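Local coordinates for monalysin (Pseudomonas entomophila, PDB 4MKO), which forms pores in host cell membranes as an aerolysin-like toxin, damaging the Drosophila gut and lysing cells, at residues Ser165-Gln168 / Arg173-Leu176; Gln46-Tyr51 / Gly155-Asn160. One frame throughout, in Å; residues are numbered along the deposited sequence.

Interaction 1 (Ser165-Gln168 / Arg173-Leu176); sequences SKTQ and RVDL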
ATOM      1  N   SER A 165       0.656   4.091  14.676  1.00  7.08           N
ATOM      2  CA  SER A 165       1.716   3.144  14.967  1.00  6.58           C
ATOM      3  C   SER A 165       1.444   2.447  16.292  1.00  7.92           C
ATOM      4  O   SER A 165       0.556   2.855  17.054  1.00  7.80           O
ATOM      5  CB  SER A 165       3.077   3.851  15.022  1.00  9.37           C
ATOM      6  OG  SER A 165       3.142   4.779  16.095  1.00 12.44           O
ATOM      7  N   LYS A 166       2.172   1.364  16.528  1.00  5.74           N
ATOM      8  CA  LYS A 166       2.152   0.609  17.789  1.00  5.36           C
ATOM      9  C   LYS A 166       3.574   0.275  18.169  1.00  8.85           C
ATOM     10  O   LYS A 166       4.361  -0.101  17.306  1.00  6.76           O
ATOM     11  CB  LYS A 166       1.352  -0.694  17.664  1.00  6.29           C
ATOM     12  CG  LYS A 166      -0.124  -0.459  17.350  1.00  7.70           C
ATOM     13  CD  LYS A 166      -0.939  -1.740  17.253  1.00  6.99           C
ATOM     14  CE  LYS A 166      -2.418  -1.411  17.255  1.00  7.38           C
ATOM     15  NZ  LYS A 166      -3.276  -2.623  17.117  1.00  7.88           N
ATOM     16  N   THR A 167       3.921   0.434  19.447  1.00  7.26           N
ATOM     17  CA  THR A 167       5.243   0.001  19.918  1.00  6.04           C
ATOM     18  C   THR A 167       5.037  -1.282  20.691  1.00 10.24           C
ATOM     19  O   THR A 167       3.994  -1.460  21.345  1.00  9.69           O
ATOM     20  CB  THR A 167       6.005   1.059  20.721  1.00 12.67           C
ATOM     21  OG1 THR A 167       5.328   1.334  21.945  1.00 10.66           O
ATOM     22  CG2 THR A 167       6.267   2.342  19.932  1.00 11.75           C
ATOM     23  N   GLN A 168       6.043  -2.167  20.666  1.00  7.32           N
ATOM     24  CA  GLN A 168       5.963  -3.435  21.372  1.00  7.19           C
ATOM     25  C   GLN A 168       7.286  -3.699  22.054  1.00 11.65           C
ATOM     26  O   GLN A 168       8.343  -3.528  21.438  1.00 10.04           O
ATOM     27  CB  GLN A 168       5.626  -4.569  20.394  1.00  9.00           C
ATOM     28  CG  GLN A 168       5.562  -5.973  21.013  1.00 17.24           C
ATOM     29  CD  GLN A 168       4.326  -6.194  21.847  1.00 33.52           C
ATOM     30  OE1 GLN A 168       3.212  -5.847  21.455  1.00 27.02           O
ATOM     31  NE2 GLN A 168       4.504  -6.773  23.027  1.00 28.66           N
ATOM     32  N   ARG A 173      14.175  -4.000  24.627  1.00 12.52           N
ATOM     33  CA  ARG A 173      14.121  -3.301  23.352  1.00 11.98           C
ATOM     34  C   ARG A 173      12.661  -2.888  23.103  1.00 12.60           C
ATOM     35  O   ARG A 173      11.757  -3.562  23.607  1.00 12.56           O
ATOM     36  CB  ARG A 173      14.599  -4.307  22.286  1.00 14.35           C
ATOM     37  CG  ARG A 173      14.452  -3.935  20.847  1.00 26.07           C
ATOM     38  CD  ARG A 173      14.940  -5.105  20.032  1.00 24.56           C
ATOM     39  NE  ARG A 173      13.843  -5.741  19.314  1.00 15.84           N
ATOM     40  CZ  ARG A 173      13.922  -6.923  18.722  1.00 19.94           C
ATOM     41  NH1 ARG A 173      15.043  -7.629  18.783  1.00 12.81           N
ATOM     42  NH2 ARG A 173      12.881  -7.409  18.062  1.00 17.74           N
ATOM     43  N   VAL A 174      12.438  -1.817  22.306  1.00  7.70           N
ATOM     44  CA  VAL A 174      11.087  -1.331  21.931  1.00  6.20           C
ATOM     45  C   VAL A 174      10.987  -1.286  20.385  1.00  9.69           C
ATOM     46  O   VAL A 174      11.684  -0.503  19.733  1.00  9.56           O
ATOM     47  CB  VAL A 174      10.720   0.037  22.570  1.00  9.96           C
ATOM     48  CG1 VAL A 174       9.292   0.450  22.206  1.00  9.57           C
ATOM     49  CG2 VAL A 174      10.873  -0.002  24.090  1.00  9.58           C
ATOM     50  N   ASP A 175      10.123  -2.126  19.829  1.00  6.62           N
ATOM     51  CA  ASP A 175       9.899  -2.224  18.376  1.00  6.19           C
ATOM     52  C   ASP A 175       8.832  -1.246  17.916  1.00 10.93           C
ATOM     53  O   ASP A 175       7.956  -0.885  18.710  1.00 10.58           O
ATOM     54  CB  ASP A 175       9.527  -3.665  18.003  1.00  6.95           C
ATOM     55  CG  ASP A 175      10.684  -4.647  18.091  1.00  8.35           C
ATOM     56  OD1 ASP A 175      11.811  -4.213  18.408  1.00  9.34           O
ATOM     57  OD2 ASP A 175      10.463  -5.843  17.838  1.00 10.39           O
ATOM     58  N   LEU A 176       8.902  -0.805  16.645  1.00  6.23           N
ATOM     59  CA  LEU A 176       7.940   0.147  16.097  1.00  5.73           C
ATOM     60  C   LEU A 176       7.186  -0.481  14.920  1.00  9.52           C
ATOM     61  O   LEU A 176       7.796  -0.854  13.916  1.00  8.50           O
ATOM     62  CB  LEU A 176       8.645   1.450  15.667  1.00  5.96           C
ATOM     63  CG  LEU A 176       7.744   2.570  15.135  1.00  9.44           C
ATOM     64  CD1 LEU A 176       6.793   3.110  16.218  1.00  9.49           C
ATOM     65  CD2 LEU A 176       8.572   3.730  14.571  1.00 11.94           C
TER
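Ser165 meets Leu176 at the start of the contact, its CB 4.0 Å from Leu176 CD1; so small a residue lets the leucine branch lie close against the strand. CB of Lys166 points away from residues 173-176, and the extended chain beyond it ends at NZ, an ammonium whose hydrogens go to the carbonyl oxygens of Leu209, Met210 and Tyr213. Thr167 pairs with Leu176 as a non-hydrogen-bonded antiparallel pair. Its branched CB suits an extended strand: CG2, set opposite the carbonyl carbon, reaches Leu176 CD1 at 3.8 Å, while CB lies 3.7 Å from Val174 CG1. Thr167 CA also directs a C-H toward Asp175 O. Residues 165-168 and 173-176 run antiparallel, 158° between their directions, in the arms of a beta hairpin at one end of the long mixed sheet of this aerolysin-like fold. Gln168 forms the hydrogen-bonded pair with Asp175, its N 3.0 Å from Asp175 O and its O 2.8 Å from Asp175 N, the second bond being the straighter at 167°. Asp175 projects from the same face as Gln168, and within its own segment it forms a side-on salt bridge with Arg173: NE lies 2.7 Å from Asp175 OD1, and NH2 meets the syn lone pair of Asp175 OD2 at 2.9 Å. Asn150 ND2 and Ser153 N supply second bonds to this buried carboxylate, which probably stabilise its charge.

Interaction 2 (Gln46-Tyr51 / Gly155-Asn160); sequences QNWGTY and GRQNAN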
ATOM      1  N   GLN A  46      18.288   7.548  11.963  1.00 14.74           N
ATOM      2  CA  GLN A  46      19.127   6.406  11.585  1.00 14.03           C
ATOM      3  C   GLN A  46      18.375   5.272  10.869  1.00 17.79           C
ATOM      4  O   GLN A  46      17.144   5.261  10.838  1.00 17.25           O
ATOM      5  CB  GLN A  46      19.817   5.810  12.841  1.00 14.90           C
ATOM      6  CG  GLN A  46      18.817   5.136  13.796  1.00 17.56           C
ATOM      7  CD  GLN A  46      19.467   4.367  14.908  1.00 22.85           C
ATOM      8  OE1 GLN A  46      19.848   4.935  15.930  1.00 19.82           O
ATOM      9  NE2 GLN A  46      19.545   3.055  14.765  1.00 15.84           N
ATOM     10  N   ASN A  47      19.142   4.278  10.392  1.00 13.96           N
ATOM     11  CA  ASN A  47      18.620   3.045   9.824  1.00 13.01           C
ATOM     12  C   ASN A  47      18.247   2.102  10.954  1.00 16.25           C
ATOM     13  O   ASN A  47      18.957   2.002  11.970  1.00 16.46           O
ATOM     14  CB  ASN A  47      19.648   2.369   8.925  1.00 14.76           C
ATOM     15  CG  ASN A  47      19.646   2.940   7.532  1.00 31.17           C
ATOM     16  OD1 ASN A  47      18.588   3.164   6.919  1.00 19.18           O
ATOM     17  ND2 ASN A  47      20.831   3.222   7.017  1.00 24.40           N
ATOM     18  N   TRP A  48      17.145   1.399  10.764  1.00 11.02           N
ATOM     19  CA  TRP A  48      16.681   0.390  11.709  1.00 10.70           C
ATOM     20  C   TRP A  48      16.486  -0.907  10.953  1.00 12.34           C
ATOM     21  O   TRP A  48      15.987  -0.875   9.825  1.00 12.53           O
ATOM     22  CB  TRP A  48      15.342   0.810  12.359  1.00  9.43           C
ATOM     23  CG  TRP A  48      15.363   2.155  13.024  1.00 10.15           C
ATOM     24  CD1 TRP A  48      14.975   3.339  12.482  1.00 12.99           C
ATOM     25  CD2 TRP A  48      15.836   2.454  14.354  1.00 10.31           C
ATOM     26  NE1 TRP A  48      15.135   4.356  13.397  1.00 12.57           N
ATOM     27  CE2 TRP A  48      15.658   3.839  14.556  1.00 13.32           C
ATOM     28  CE3 TRP A  48      16.320   1.665  15.418  1.00 11.28           C
ATOM     29  CZ2 TRP A  48      16.006   4.472  15.754  1.00 12.87           C
ATOM     30  CZ3 TRP A  48      16.660   2.297  16.613  1.00 12.14           C
ATOM     31  CH2 TRP A  48      16.504   3.680  16.769  1.00 12.32           C
ATOM     32  N   GLY A  49      16.844  -2.015  11.584  1.00  7.60           N
ATOM     33  CA  GLY A  49      16.635  -3.357  11.051  1.00  7.11           C
ATOM     34  C   GLY A  49      15.141  -3.593  11.088  1.00 10.61           C
ATOM     35  O   GLY A  49      14.556  -3.659  12.173  1.00  8.80           O
ATOM     36  N   THR A  50      14.519  -3.707   9.908  1.00  7.74           N
ATOM     37  CA  THR A  50      13.059  -3.751   9.792  1.00  7.10           C
ATOM     38  C   THR A  50      12.505  -4.954   9.068  1.00  9.10           C
ATOM     39  O   THR A  50      12.984  -5.286   7.986  1.00  9.88           O
ATOM     40  CB  THR A  50      12.593  -2.453   9.116  1.00 13.17           C
ATOM     41  OG1 THR A  50      13.153  -1.315   9.774  1.00  8.79           O
ATOM     42  CG2 THR A  50      11.068  -2.330   9.016  1.00  9.79           C
ATOM     43  N   TYR A  51      11.444  -5.566   9.630  1.00  6.02           N
ATOM     44  CA  TYR A  51      10.726  -6.642   8.956  1.00  5.54           C
ATOM     45  C   TYR A  51       9.626  -5.948   8.152  1.00  8.47           C
ATOM     46  O   TYR A  51       8.942  -5.070   8.693  1.00  7.64           O
ATOM     47  CB  TYR A  51      10.079  -7.620   9.954  1.00  6.79           C
ATOM     48  CG  TYR A  51      11.062  -8.463  10.741  1.00  6.86           C
ATOM     49  CD1 TYR A  51      11.577  -8.019  11.958  1.00  9.08           C
ATOM     50  CD2 TYR A  51      11.458  -9.720  10.280  1.00  6.67           C
ATOM     51  CE1 TYR A  51      12.475  -8.799  12.693  1.00  8.85           C
ATOM     52  CE2 TYR A  51      12.371 -10.499  10.994  1.00  7.31           C
ATOM     53  CZ  TYR A  51      12.867 -10.038  12.206  1.00 12.47           C
ATOM     54  OH  TYR A  51      13.750 -10.817  12.909  1.00 11.45           O
ATOM     55  N   GLY A 155      11.200   2.097  18.438  1.00  9.59           N
ATOM     56  CA  GLY A 155      10.069   2.583  19.232  1.00 10.00           C
ATOM     57  C   GLY A 155      10.331   3.573  20.349  1.00 15.63           C
ATOM     58  O   GLY A 155       9.422   4.312  20.723  1.00 15.29           O
ATOM     59  N   ARG A 156      11.546   3.586  20.917  1.00 15.14           N
ATOM     60  CA  ARG A 156      11.865   4.539  21.996  1.00 15.83           C
ATOM     61  C   ARG A 156      12.031   5.946  21.437  1.00 19.18           C
ATOM     62  O   ARG A 156      11.531   6.896  22.028  1.00 19.38           O
ATOM     63  CB  ARG A 156      13.143   4.139  22.753  1.00 18.06           C
ATOM     64  CG  ARG A 156      12.945   3.024  23.746  1.00 29.22           C
ATOM     65  CD  ARG A 156      13.995   3.083  24.842  1.00 34.97           C
ATOM     66  NE  ARG A 156      13.692   2.141  25.921  1.00 38.44           N
ATOM     67  CZ  ARG A 156      14.140   0.892  25.976  1.00 52.96           C
ATOM     68  NH1 ARG A 156      14.924   0.416  25.013  1.00 43.40           N
ATOM     69  NH2 ARG A 156      13.811   0.106  26.995  1.00 34.34           N
ATOM     70  N   GLN A 157      12.690   6.064  20.271  1.00 14.00           N
ATOM     71  CA  GLN A 157      12.992   7.335  19.616  1.00 14.13           C
ATOM     72  C   GLN A 157      11.980   7.795  18.596  1.00 19.08           C
ATOM     73  O   GLN A 157      11.921   8.989  18.313  1.00 19.79           O
ATOM     74  CB  GLN A 157      14.382   7.271  18.970  1.00 15.45           C
ATOM     75  CG  GLN A 157      15.501   7.097  19.997  1.00 26.20           C
ATOM     76  CD  GLN A 157      16.848   6.974  19.342  1.00 45.77           C
ATOM     77  OE1 GLN A 157      17.328   7.896  18.672  1.00 40.47           O
ATOM     78  NE2 GLN A 157      17.492   5.836  19.540  1.00 38.53           N
ATOM     79  N   ASN A 158      11.201   6.868  18.021  1.00 14.71           N
ATOM     80  CA  ASN A 158      10.278   7.215  16.951  1.00 13.78           C
ATOM     81  C   ASN A 158       8.820   6.852  17.216  1.00 16.69           C
ATOM     82  O   ASN A 158       8.094   6.579  16.265  1.00 14.43           O
ATOM     83  CB  ASN A 158      10.767   6.604  15.621  1.00 13.70           C
ATOM     84  CG  ASN A 158      12.087   7.180  15.183  1.00 18.05           C
ATOM     85  OD1 ASN A 158      12.165   8.349  14.802  1.00 17.28           O
ATOM     86  ND2 ASN A 158      13.157   6.420  15.347  1.00 13.01           N
ATOM     87  N   ALA A 159       8.352   6.953  18.480  1.00 14.51           N
ATOM     88  CA  ALA A 159       6.953   6.661  18.828  1.00 14.52           C
ATOM     89  C   ALA A 159       5.937   7.627  18.182  1.00 17.62           C
ATOM     90  O   ALA A 159       4.751   7.294  18.107  1.00 17.72           O
ATOM     91  CB  ALA A 159       6.781   6.647  20.345  1.00 15.99           C
ATOM     92  N   ASN A 160       6.398   8.811  17.709  1.00 14.33           N
ATOM     93  CA  ASN A 160       5.554   9.822  17.049  1.00 14.37           C
ATOM     94  C   ASN A 160       5.908  10.062  15.570  1.00 16.77           C
ATOM     95  O   ASN A 160       5.421  11.027  14.967  1.00 16.60           O
ATOM     96  CB  ASN A 160       5.586  11.133  17.833  1.00 16.99           C
ATOM     97  CG  ASN A 160       4.911  11.003  19.171  1.00 36.68           C
ATOM     98  OD1 ASN A 160       3.702  10.775  19.261  1.00 31.10           O
ATOM     99  ND2 ASN A 160       5.691  11.070  20.235  1.00 31.04           N
TER
HETATM  100  O   HOH W   1      18.695   7.333  16.391  1.00 28.01           O
HETATM  101  O   HOH W   2      19.980   4.888  18.648  1.00 31.44           O
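Trp48 reaches from strand 46-51 to the loop 155-160, where Gln157 and Asn158 receive its indole. From CB, which points toward the loop, the side chain leaves with CG opposite the carbonyl carbon (chi1 -55°), and this carries the ring out to the loop. Gln46 CG lies over one face, 3.4 Å above the ring plane and displaced toward the rim. Farther along, the pyrrole nitrogen NE1 gives its hydrogen to Ile43 O, so the buried indole has its one polar group satisfied. Asn158 ND2 approaches obliquely, 3.5 Å from Trp48 CZ2 and equally near NE1; since both nitrogens are donors, this is packing, and Asn158 ND2 makes a weak hydrogen bond to Ala154 O instead. The ring ends at CH2, which Gln157 NE2 meets at the edge, near the ring plane, at 3.6 Å. The amide plane of Gln157 is turned 80° from the indole, and its chain, extended beyond CG, spans the distance to the ring.

Outside the ring the contact becomes polar and hydrated. Gln46 OE1 accepts from two waters, each at 2.7 Å; one also donates to Gln157 OE1 and the other accepts from Gln157 NE2 at 2.8 Å. Gln157 suits the place because its amide offers an oxygen to one water and an N-H to the other, while Gln46 turns its oxygen to both and its NE2 back to Asn47 O, 3.0 Å away. A strand tryptophan thus packs against the loop joining strands 136-151 and 165-170, at one end of the mixed sheet of the aerolysin-like fold.

Overall arrangement
Interactions 1 and 2 are neighbours, their centres 8 Å apart, and each has a buried and an exposed side: Asp175 and Leu176 inside and Thr167 exposed in interaction 1, Trp48 and Asn158 inside and Gln157 exposed in interaction 2. Interaction 1 joins adjacent arms of one hairpin, whereas interaction 2 brings together residues more than a hundred positions apart. The chemistry follows: paired backbones, with a salt bridge inside one arm, in the first; an indole against amides, with two waters bridging the glutamines beside it, in the second. They meet where Val174 O probably accepts a hydrogen bond from Gly155 N, and where Leu176 CD2 packs on Asn158 O. Loop 155-160 therefore lies against both strand 173-176 and the tryptophan.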